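Local atomic coordinates of putative alpha/beta hydrolase fold protein (Candidatus Nitrososphaera gargensis, PDB entry 5A62), a protein that probably acts as a carboxylesterase of the alpha/beta hydrolase fold, hydrolysing carboxylic ester bonds. Residues A[118-123]-A[260-265]. Residues are numbered along the deposited sequence; the frame is centred on the assembly and turned at random.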
loop_
_atom_site.group_PDB
_atom_site.type_symbol
_atom_site.label_atom_id
_atom_site.label_comp_id
_atom_site.label_asym_id
_atom_site.label_seq_id
_atom_site.Cartn_x
_atom_site.Cartn_y
_atom_site.Cartn_z
ATOM N N ALA A 118 -27.500 -7.603 -1.287
ATOM C CA ALA A 118 -27.446 -6.165 -1.173
ATOM C C ALA A 118 -26.247 -5.788 -0.354
ATOM O O ALA A 118 -25.779 -6.538 0.497
ATOM C CB ALA A 118 -28.666 -5.612 -0.512
ATOM N N ILE A 119 -25.783 -4.594 -0.646
ATOM C CA ILE A 119 -24.809 -3.922 0.203
ATOM C C ILE A 119 -25.351 -2.551 0.582
ATOM O O ILE A 119 -26.043 -1.897 -0.174
ATOM C CB ILE A 119 -23.449 -3.792 -0.402
ATOM C CG1 ILE A 119 -23.361 -2.861 -1.581
ATOM C CG2 ILE A 119 -22.907 -5.151 -0.732
ATOM C CD1 ILE A 119 -21.937 -2.677 -2.103
ATOM N N ILE A 120 -24.964 -2.134 1.806
ATOM C CA ILE A 120 -25.343 -0.851 2.396
ATOM C C ILE A 120 -24.066 -0.212 2.826
ATOM O O ILE A 120 -23.475 -0.658 3.821
ATOM C CB ILE A 120 -26.345 -0.972 3.530
ATOM C CG1 ILE A 120 -27.579 -1.706 3.028
ATOM C CG2 ILE A 120 -26.698 0.457 4.023
ATOM C CD1 ILE A 120 -28.575 -2.043 4.120
ATOM N N MET A 121 -23.634 0.819 2.142
ATOM C CA MET A 121 -22.354 1.492 2.397
ATOM C C MET A 121 -22.612 2.769 3.171
ATOM O O MET A 121 -23.371 3.626 2.682
ATOM C CB MET A 121 -21.671 1.852 1.097
ATOM C CG MET A 121 -21.342 0.654 0.224
ATOM S SD MET A 121 -20.601 1.085 -1.342
ATOM C CE MET A 121 -22.013 1.795 -2.208
ATOM N N ILE A 122 -22.062 2.920 4.352
ATOM C CA ILE A 122 -22.250 4.075 5.206
ATOM C C ILE A 122 -20.934 4.848 5.122
ATOM O O ILE A 122 -19.890 4.367 5.551
ATOM C CB ILE A 122 -22.553 3.705 6.621
ATOM C CG1 ILE A 122 -23.773 2.763 6.698
ATOM C CG2 ILE A 122 -22.706 4.995 7.455
ATOM C CD1 ILE A 122 -24.090 2.259 8.074
ATOM N N ASN A 123 -20.935 6.056 4.518
ATOM C CA ASN A 123 -19.740 6.814 4.199
ATOM C C ASN A 123 -18.669 5.924 3.623
ATOM O O ASN A 123 -17.524 5.961 4.070
ATOM C CB ASN A 123 -19.223 7.541 5.475
ATOM C CG ASN A 123 -20.165 8.630 5.951
ATOM O OD1 ASN A 123 -20.879 9.252 5.142
ATOM N ND2 ASN A 123 -20.157 8.848 7.262
ATOM N N ASP A 260 -33.753 4.730 10.777
ATOM C CA ASP A 260 -34.981 4.789 10.014
ATOM C C ASP A 260 -34.645 4.429 8.584
ATOM O O ASP A 260 -35.283 3.586 7.998
ATOM C CB ASP A 260 -35.568 6.194 10.107
ATOM C CG ASP A 260 -36.060 6.547 11.529
ATOM O OD1 ASP A 260 -36.269 5.659 12.379
ATOM O OD2 ASP A 260 -36.171 7.756 11.750
ATOM N N ILE A 261 -33.580 5.020 8.036
ATOM C CA ILE A 261 -33.187 4.728 6.671
ATOM C C ILE A 261 -32.722 3.273 6.496
ATOM O O ILE A 261 -33.171 2.556 5.614
ATOM C CB ILE A 261 -32.099 5.697 6.213
ATOM C CG1 ILE A 261 -32.690 7.113 6.097
ATOM C CG2 ILE A 261 -31.538 5.271 4.874
ATOM C CD1 ILE A 261 -31.634 8.166 5.984
ATOM N N LEU A 262 -31.845 2.844 7.390
ATOM C CA LEU A 262 -31.343 1.476 7.341
ATOM C C LEU A 262 -32.461 0.444 7.373
ATOM O O LEU A 262 -32.441 -0.506 6.563
ATOM C CB LEU A 262 -30.393 1.284 8.518
ATOM C CG LEU A 262 -29.789 -0.131 8.630
ATOM C CD1 LEU A 262 -28.863 -0.361 7.462
ATOM C CD2 LEU A 262 -29.063 -0.374 9.953
ATOM N N MET A 263 -33.413 0.615 8.303
ATOM C CA MET A 263 -34.449 -0.422 8.399
ATOM C C MET A 263 -35.377 -0.416 7.175
ATOM O O MET A 263 -35.841 -1.463 6.712
ATOM C CB MET A 263 -35.214 -0.322 9.728
ATOM C CG MET A 263 -34.326 -0.418 10.949
ATOM S SD MET A 263 -33.089 -1.762 10.970
ATOM C CE MET A 263 -34.202 -3.147 10.879
ATOM N N GLY A 264 -35.580 0.756 6.592
ATOM C CA GLY A 264 -36.232 0.875 5.341
ATOM C C GLY A 264 -35.591 0.091 4.217
ATOM O O GLY A 264 -36.215 -0.641 3.446
ATOM N N PHE A 265 -34.279 0.263 4.106
ATOM C CA PHE A 265 -33.559 -0.494 3.103
ATOM C C PHE A 265 -33.661 -1.999 3.348
ATOM O O PHE A 265 -33.810 -2.788 2.427
ATOM C CB PHE A 265 -32.053 -0.114 3.180
ATOM C CG PHE A 265 -31.683 1.280 2.715
ATOM C CD1 PHE A 265 -32.560 2.122 1.998
ATOM C CD2 PHE A 265 -30.401 1.753 2.961
ATOM C CE1 PHE A 265 -32.126 3.359 1.604
ATOM C CE2 PHE A 265 -29.975 2.961 2.522
ATOM C CZ PHE A 265 -30.821 3.749 1.837
#
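I120 carries this apolar contact from the strand side, reaching between L262 and F265 on one flank of the helix. Its CD1 lies 3.8 Å from CD1 of L262 and 4.1 Å from CB of F265, while its branch methyl CG2 stands 4.1 Å from that same L262 methyl. One leucine methyl therefore bears on both isoleucine methyls, and the two side chains run at roughly a right angle. In L262, chi1 of 179° sets CG anti to the backbone N, and chi2 of 67° then turns CD1 toward I120, although CB does not start out toward the strand.

The contact with F265 is also apolar, but meets a ring edge. CG2 of I120 comes to the rim of the F265 ring, close to the ring plane and 4.1 Å from CD2. One face of that ring is instead occupied from within the helix, by CG2 of I261 3.4 Å above the plane and displaced toward the rim. The ring of F214, on the neighbouring strand 212-218, also meets F265, with the planes inclined at about 30°.

In fold terms, strand 116-122 is a parallel strand inside the central sheet of the alpha/beta hydrolase, and helix 256-272, the C-terminal helix, comes after the last strand, 239-243, and packs on one face of the sheet. Alternation along the strand puts two helices on opposite faces: I120 points to helix 256-272, whereas I119 and M121 touch helix 100-111, which follows the presumed nucleophile elbow. I96 of strand 93-98 touches both I120 and L262, carrying the apolar layer onto the next strand.

No hydrogen bond joins the two segments. The helix keeps its own bond, F265 N to I261 O at 3.0 Å, whereas I120 bonds by its backbone to I95 and G97 of strand 93-98.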